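Local atomic coordinates of trigger factor (Thermotoga maritima, PDB entry 2NSA), a protein that probably acts as a ribosome-bound chaperone that keeps newly made proteins in an open conformation and interconverts cis and trans peptidyl-prolyl bonds. Residues Q32-E35 with K36-E39; D95-I98 with E99-Q103; E7-K10 with E11-K15. One frame throughout, in Å; residues are numbered along the deposited sequence.

Contact 1 (Q32-E35 with K36-E39)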
loop_
_atom_site.group_PDB
_atom_site.type_symbol
_atom_site.label_atom_id
_atom_site.label_comp_id
_atom_site.label_asym_id
_atom_site.label_seq_id
_atom_site.Cartn_x
_atom_site.Cartn_y
_atom_site.Cartn_z
ATOM N N GLN A 32 3.325 -2.151 9.774
ATOM C CA GLN A 32 2.288 -2.604 10.696
ATOM C C GLN A 32 0.995 -1.822 10.499
ATOM O O GLN A 32 -0.100 -2.367 10.648
ATOM C CB GLN A 32 2.761 -2.477 12.150
ATOM C CG GLN A 32 1.762 -3.024 13.165
ATOM C CD GLN A 32 2.358 -3.198 14.553
ATOM O OE1 GLN A 32 2.856 -2.246 15.154
ATOM N NE2 GLN A 32 2.306 -4.424 15.068
ATOM N N LEU A 33 1.122 -0.543 10.166
ATOM C CA LEU A 33 -0.048 0.294 9.938
ATOM C C LEU A 33 -0.836 -0.254 8.753
ATOM O O LEU A 33 -2.049 -0.451 8.838
ATOM C CB LEU A 33 0.380 1.737 9.663
ATOM C CG LEU A 33 -0.743 2.737 9.379
ATOM C CD1 LEU A 33 -1.755 2.724 10.510
ATOM C CD2 LEU A 33 -0.139 4.122 9.202
ATOM N N LEU A 34 -0.137 -0.515 7.653
ATOM C CA LEU A 34 -0.770 -1.046 6.450
ATOM C C LEU A 34 -1.398 -2.412 6.689
ATOM O O LEU A 34 -2.462 -2.723 6.155
ATOM C CB LEU A 34 0.253 -1.166 5.315
ATOM C CG LEU A 34 0.708 0.116 4.624
ATOM C CD1 LEU A 34 1.798 -0.213 3.616
ATOM C CD2 LEU A 34 -0.479 0.783 3.938
ATOM N N GLU A 35 -0.732 -3.231 7.491
ATOM C CA GLU A 35 -1.226 -4.566 7.782
ATOM C C GLU A 35 -2.526 -4.568 8.579
ATOM O O GLU A 35 -3.374 -5.440 8.390
ATOM C CB GLU A 35 -0.160 -5.355 8.541
ATOM C CG GLU A 35 -0.575 -6.765 8.903
ATOM C CD GLU A 35 0.522 -7.527 9.621
ATOM O OE1 GLU A 35 0.300 -8.710 9.955
ATOM O OE2 GLU A 35 1.606 -6.944 9.848
ATOM N N LYS A 36 -2.692 -3.585 9.456
ATOM C CA LYS A 36 -3.886 -3.522 10.291
ATOM C C LYS A 36 -5.036 -2.698 9.723
ATOM O O LYS A 36 -6.192 -2.915 10.086
ATOM C CB LYS A 36 -3.516 -2.991 11.680
ATOM C CG LYS A 36 -2.585 -3.903 12.464
ATOM C CD LYS A 36 -3.209 -5.274 12.682
ATOM C CE LYS A 36 -2.312 -6.160 13.535
ATOM N NZ LYS A 36 -2.903 -7.506 13.759
ATOM N N LEU A 37 -4.727 -1.767 8.826
ATOM C CA LEU A 37 -5.757 -0.916 8.239
ATOM C C LEU A 37 -6.999 -1.632 7.693
ATOM O O LEU A 37 -8.116 -1.169 7.896
ATOM C CB LEU A 37 -5.147 -0.023 7.148
ATOM C CG LEU A 37 -4.384 1.211 7.651
ATOM C CD1 LEU A 37 -3.744 1.949 6.478
ATOM C CD2 LEU A 37 -5.348 2.135 8.395
ATOM N N PRO A 38 -6.830 -2.774 7.004
ATOM C CA PRO A 38 -8.002 -3.479 6.465
ATOM C C PRO A 38 -9.062 -3.842 7.508
ATOM O O PRO A 38 -10.234 -4.016 7.177
ATOM C CB PRO A 38 -7.396 -4.730 5.826
ATOM C CG PRO A 38 -6.026 -4.299 5.449
ATOM C CD PRO A 38 -5.587 -3.473 6.639
ATOM N N GLU A 39 -8.646 -3.952 8.763
ATOM C CA GLU A 39 -9.554 -4.326 9.844
ATOM C C GLU A 39 -10.633 -3.312 10.212
ATOM O O GLU A 39 -11.643 -3.680 10.812
ATOM C CB GLU A 39 -8.741 -4.668 11.093
ATOM C CG GLU A 39 -8.003 -5.992 11.001
ATOM C CD GLU A 39 -7.075 -6.229 12.179
ATOM O OE1 GLU A 39 -7.398 -5.765 13.294
ATOM O OE2 GLU A 39 -6.030 -6.890 11.990
HETATM O O HOH W 1 -5.688 -7.340 8.965
#
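Leu37 leans back over the last turn of helix 25-36 toward Leu33, its side chain crossing that of Leu33 at a slant. Leu37 CB lies 3.6 Å from Leu33 O. Because Leu37 CG stands opposite the carbonyl carbon (chi1 -79°), it turns back toward the start of the helix and rests 3.1 Å from Leu33 O, while Leu33 CD1 reaches Leu37 CG at 4.2 Å. At the tip, Leu37 CD1 meets Leu34 CD2, so one branched side chain bridges two leucines of the preceding turn. Leucine suits the buried places of Leu33 and Leu37: Leu33 also packs on Leu156 of helix 140-160, as does the less buried Leu34, and Leu37 reaches Val97 of helix 77-105.

Beneath the side chains the helix is ending. Leu37 N donates to Leu33 O at 3.0 Å, and Lys36 N to Gln32 O at 3.1 Å, with only a weak second bond to Leu33 O. Pro38, which has no N-H to give, sets its ring CD 3.2 Å from Leu34 O and close to Glu35 O. With an alanine here, CG and CD are gone, which would probably uncover these two oxygens and open a gap beside Asp90 and Arg94.

Leu34 O, the oxygen an N-H at Pro38 would serve, takes Arg94 NE; Glu39 N turns to Lys36 O, and a water links Glu35 O to Glu39 OE2. Glu39 OE2 also forms a long salt bridge, 3.6 Å, with Lys36 NZ. A 3-10 segment headed by a leucine and a proline can therefore end the helix without leaving these carbonyls unmatched.

Contact 2 (D95-I98 with E99-Q103)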
loop_
_atom_site.group_PDB
_atom_site.type_symbol
_atom_site.label_atom_id
_atom_site.label_comp_id
_atom_site.label_asym_id
_atom_site.label_seq_id
_atom_site.Cartn_x
_atom_site.Cartn_y
_atom_site.Cartn_z
ATOM N N ASP A 95 -6.886 -0.015 0.265
ATOM C CA ASP A 95 -6.936 1.115 -0.647
ATOM C C ASP A 95 -8.152 2.004 -0.395
ATOM O O ASP A 95 -8.062 3.224 -0.512
ATOM C CB ASP A 95 -6.874 0.643 -2.102
ATOM C CG ASP A 95 -5.508 0.079 -2.466
ATOM O OD1 ASP A 95 -4.554 0.285 -1.686
ATOM O OD2 ASP A 95 -5.383 -0.563 -3.536
ATOM N N ARG A 96 -9.288 1.408 -0.040
ATOM C CA ARG A 96 -10.472 2.207 0.256
ATOM C C ARG A 96 -10.210 3.067 1.502
ATOM O O ARG A 96 -10.517 4.270 1.517
ATOM C CB ARG A 96 -11.684 1.304 0.498
ATOM C CG ARG A 96 -12.906 2.042 1.051
ATOM C CD ARG A 96 -13.438 3.095 0.098
ATOM N NE ARG A 96 -14.677 3.668 0.633
ATOM C CZ ARG A 96 -15.238 4.797 0.213
ATOM N NH1 ARG A 96 -14.679 5.503 -0.763
ATOM N NH2 ARG A 96 -16.357 5.227 0.779
ATOM N N VAL A 97 -9.642 2.462 2.544
ATOM C CA VAL A 97 -9.349 3.195 3.782
ATOM C C VAL A 97 -8.394 4.359 3.520
ATOM O O VAL A 97 -8.599 5.474 4.019
ATOM C CB VAL A 97 -8.719 2.270 4.859
ATOM C CG1 VAL A 97 -8.347 3.087 6.100
ATOM C CG2 VAL A 97 -9.696 1.179 5.230
ATOM N N ILE A 98 -7.357 4.106 2.729
ATOM C CA ILE A 98 -6.370 5.137 2.417
ATOM C C ILE A 98 -6.998 6.275 1.628
ATOM O O ILE A 98 -6.770 7.462 1.921
ATOM C CB ILE A 98 -5.173 4.533 1.638
ATOM C CG1 ILE A 98 -4.375 3.630 2.582
ATOM C CG2 ILE A 98 -4.279 5.635 1.078
ATOM C CD1 ILE A 98 -3.459 2.651 1.895
ATOM N N GLU A 99 -7.809 5.917 0.639
ATOM C CA GLU A 99 -8.469 6.925 -0.190
ATOM C C GLU A 99 -9.406 7.788 0.657
ATOM O O GLU A 99 -9.409 9.020 0.537
ATOM C CB GLU A 99 -9.237 6.252 -1.334
ATOM C CG GLU A 99 -9.663 7.227 -2.413
ATOM C CD GLU A 99 -10.064 6.533 -3.704
ATOM O OE1 GLU A 99 -9.168 6.083 -4.462
ATOM O OE2 GLU A 99 -11.278 6.433 -3.953
ATOM N N VAL A 100 -10.176 7.146 1.530
ATOM C CA VAL A 100 -11.097 7.875 2.396
ATOM C C VAL A 100 -10.341 8.769 3.372
ATOM O O VAL A 100 -10.757 9.903 3.611
ATOM C CB VAL A 100 -12.014 6.923 3.190
ATOM C CG1 VAL A 100 -12.798 7.706 4.248
ATOM C CG2 VAL A 100 -12.997 6.252 2.240
ATOM N N LEU A 101 -9.248 8.276 3.946
ATOM C CA LEU A 101 -8.498 9.114 4.879
ATOM C C LEU A 101 -7.910 10.313 4.144
ATOM O O LEU A 101 -7.847 11.413 4.698
ATOM C CB LEU A 101 -7.387 8.317 5.577
ATOM C CG LEU A 101 -7.926 7.298 6.590
ATOM C CD1 LEU A 101 -6.812 6.376 7.066
ATOM C CD2 LEU A 101 -8.550 8.043 7.769
ATOM N N ALA A 102 -7.497 10.125 2.895
ATOM C CA ALA A 102 -6.936 11.248 2.149
ATOM C C ALA A 102 -8.020 12.301 1.968
ATOM O O ALA A 102 -7.766 13.496 2.122
ATOM C CB ALA A 102 -6.405 10.793 0.794
ATOM N N GLN A 103 -9.235 11.865 1.654
ATOM C CA GLN A 103 -10.329 12.816 1.475
ATOM C C GLN A 103 -10.676 13.480 2.803
ATOM O O GLN A 103 -10.887 14.692 2.857
ATOM C CB GLN A 103 -11.563 12.112 0.904
ATOM C CG GLN A 103 -11.281 11.402 -0.402
ATOM C CD GLN A 103 -12.419 10.516 -0.842
ATOM O OE1 GLN A 103 -13.260 10.125 -0.041
ATOM N NE2 GLN A 103 -12.439 10.173 -2.126
#
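Arg96 and Val100, one alpha-helical turn apart on helix 77-105, meet with the methyl CG2 of the valine laid over the flat guanidinium of the arginine. Val100 CG2 stands 3.3 Å above the plane, over its centre, and 3.4 Å from Arg96 CZ. A bend at the second torsion of Arg96 (chi2 63°) swings the chain along the helix and brings the group there; an extended chain would probably carry the charged end away from Val100. The long arginine thus covers an apolar neighbour while its nitrogens stay at the exposed side of the helix.

On the buried side the same i to i+4 spacing pairs Val97 with Leu101. Their side chains run alongside each other, pointing the same way, and Val97 CG1 touches Leu101 CD1 at 3.8 Å. Branched and purely apolar, both suit a surface that faces other parts of the domain.

What fixes these positions is the backbone ladder. Glu99, Val100, Leu101 and Ala102 donate to the oxygens of Asp95, Arg96, Val97 and Ile98 in turn, and Val100 N to Arg96 O, at 2.9 Å and 164°, is nearly straight.

Farther out, Asp95 and Ile98 touch Trp148 on helix 140-160, and there Leu101 meets Leu159. The small Ala102 rests on Val155 of that helix, a size consistent with close helix packing. Val97 is covered instead by the loop residues Leu37, Ile40 and Val41. Back on the exposed side, Val100 CG2 lies beside its own backbone N, which sets this one methyl 3.3 Å from Arg96 O as well as against the face of the guanidinium.

Contact 3 (E7-K10 with E11-K15)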
loop_
_atom_site.group_PDB
_atom_site.type_symbol
_atom_site.label_atom_id
_atom_site.label_comp_id
_atom_site.label_asym_id
_atom_site.label_seq_id
_atom_site.Cartn_x
_atom_site.Cartn_y
_atom_site.Cartn_z
ATOM N N GLU A 7 -8.884 4.899 15.805
ATOM C CA GLU A 7 -8.332 5.290 17.097
ATOM C C GLU A 7 -7.775 4.097 17.867
ATOM O O GLU A 7 -6.733 4.201 18.514
ATOM C CB GLU A 7 -9.395 5.998 17.938
ATOM C CG GLU A 7 -9.482 7.491 17.685
ATOM C CD GLU A 7 -8.151 8.189 17.910
ATOM O OE1 GLU A 7 -7.444 7.832 18.880
ATOM O OE2 GLU A 7 -7.813 9.101 17.122
ATOM N N GLN A 8 -8.470 2.966 17.807
ATOM C CA GLN A 8 -8.011 1.769 18.500
ATOM C C GLN A 8 -6.726 1.275 17.855
ATOM O O GLN A 8 -5.816 0.808 18.535
ATOM C CB GLN A 8 -9.066 0.666 18.431
ATOM C CG GLN A 8 -10.364 0.999 19.139
ATOM C CD GLN A 8 -11.399 -0.100 18.989
ATOM O OE1 GLN A 8 -11.777 -0.462 17.875
ATOM N NE2 GLN A 8 -11.864 -0.635 20.113
ATOM N N LEU A 9 -6.658 1.387 16.533
ATOM C CA LEU A 9 -5.485 0.951 15.789
ATOM C C LEU A 9 -4.278 1.793 16.189
ATOM O O LEU A 9 -3.226 1.259 16.531
ATOM C CB LEU A 9 -5.750 1.075 14.283
ATOM C CG LEU A 9 -4.747 0.443 13.309
ATOM C CD1 LEU A 9 -5.388 0.294 11.932
ATOM C CD2 LEU A 9 -3.494 1.284 13.230
ATOM N N LYS A 10 -4.441 3.112 16.157
ATOM C CA LYS A 10 -3.365 4.033 16.513
ATOM C C LYS A 10 -2.869 3.809 17.940
ATOM O O LYS A 10 -1.677 3.953 18.226
ATOM C CB LYS A 10 -3.846 5.478 16.353
ATOM C CG LYS A 10 -4.147 5.864 14.914
ATOM C CD LYS A 10 -4.974 7.138 14.823
ATOM C CE LYS A 10 -4.216 8.349 15.327
ATOM N NZ LYS A 10 -5.046 9.580 15.227
ATOM N N GLU A 11 -3.784 3.455 18.836
ATOM C CA GLU A 11 -3.415 3.213 20.226
ATOM C C GLU A 11 -2.509 1.988 20.341
ATOM O O GLU A 11 -1.634 1.936 21.206
ATOM C CB GLU A 11 -4.672 3.019 21.085
ATOM C CG GLU A 11 -4.386 2.645 22.536
ATOM C CD GLU A 11 -5.641 2.620 23.394
ATOM O OE1 GLU A 11 -6.626 1.955 22.998
ATOM O OE2 GLU A 11 -5.639 3.260 24.470
ATOM N N SER A 12 -2.711 1.010 19.460
ATOM C CA SER A 12 -1.912 -0.214 19.479
ATOM C C SER A 12 -0.508 0.019 18.936
ATOM O O SER A 12 0.384 -0.815 19.110
ATOM C CB SER A 12 -2.589 -1.313 18.650
ATOM O OG SER A 12 -2.505 -1.037 17.261
ATOM N N LEU A 13 -0.317 1.156 18.275
ATOM C CA LEU A 13 0.975 1.493 17.690
ATOM C C LEU A 13 1.842 2.343 18.613
ATOM O O LEU A 13 2.983 2.662 18.279
ATOM C CB LEU A 13 0.773 2.232 16.364
ATOM C CG LEU A 13 0.012 1.496 15.257
ATOM C CD1 LEU A 13 -0.164 2.419 14.066
ATOM C CD2 LEU A 13 0.773 0.241 14.849
ATOM N N LYS A 14 1.304 2.708 19.773
ATOM C CA LYS A 14 2.051 3.523 20.722
ATOM C C LYS A 14 3.281 2.809 21.263
ATOM O O LYS A 14 3.236 1.623 21.583
ATOM C CB LYS A 14 1.161 3.941 21.893
ATOM C CG LYS A 14 0.129 4.991 21.549
ATOM C CD LYS A 14 -0.619 5.436 22.796
ATOM C CE LYS A 14 -1.624 6.532 22.479
ATOM N NZ LYS A 14 -2.334 7.001 23.702
ATOM N N LYS A 15 4.381 3.548 21.353
ATOM C CA LYS A 15 5.631 3.011 21.870
ATOM C C LYS A 15 5.978 3.749 23.153
ATOM O O LYS A 15 5.407 4.799 23.447
ATOM C CB LYS A 15 6.752 3.183 20.845
ATOM C CG LYS A 15 6.514 2.441 19.539
ATOM C CD LYS A 15 6.406 0.942 19.771
ATOM C CE LYS A 15 6.148 0.188 18.474
ATOM N NZ LYS A 15 4.822 0.524 17.876
#
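Leu9 and Leu13 carry the apolar part of this contact, where helix 6-12 runs out: Leu9 CD2 meets Leu13 CD1 at 3.6 Å. Leu9 CG, opposite its backbone N (chi1 -169°), extends along the helix toward the later residue.

Hydrogen bonds change character along the turn. Glu11 N to Glu7 O is an ordinary helical bond, and Ser12 N bonds to Gln8 O. Leu9 O then collects several donors: a weak second bond from Ser12 N, a weak one from Leu13 N, and Ser12 OG at a short 2.5 Å. The hydroxyl lies in the carbonyl plane, on a lone pair. A serine suits a fraying helix end, since its OG can bind a carbonyl that the backbone grips poorly. Leu13 N bonds more firmly to Lys10 O at 3.1 Å, approaching from above the carbonyl plane, in a tighter i to i+3 turn. Past the helix Lys15 NZ bonds to Leu13 O.

Between charged groups, Lys10 NZ forms a salt bridge with Glu7 OE2 at 3.4 Å.

In a domain without strands, the short helix lies against helix 25-36, Leu9 on Leu33 and Lys36, Leu13 on Gln32, while Lys15 pairs its backbone with His166, in a C-terminal run of histidines consistent with a purification tag.

In the fold
Along the chain contact 3 comes first, then contact 1, then contact 2, all in the all-helical C-terminal domain, the part of trigger factor with chaperone activity of its own. Contact 1 stands between the others: its centre is about 11 Å from that of contact 3 and about 13 Å from that of contact 2, and it touches both. Leu33 and Leu37 meet Leu9, and Leu34 and Leu37 meet Ile98. Contacts 2 and 3 do not touch, their nearest atoms about 7 Å apart. The end of helix 25-36 thus joins the short helix 6-12 to the long helix 77-105 through a chain of mostly apolar contacts.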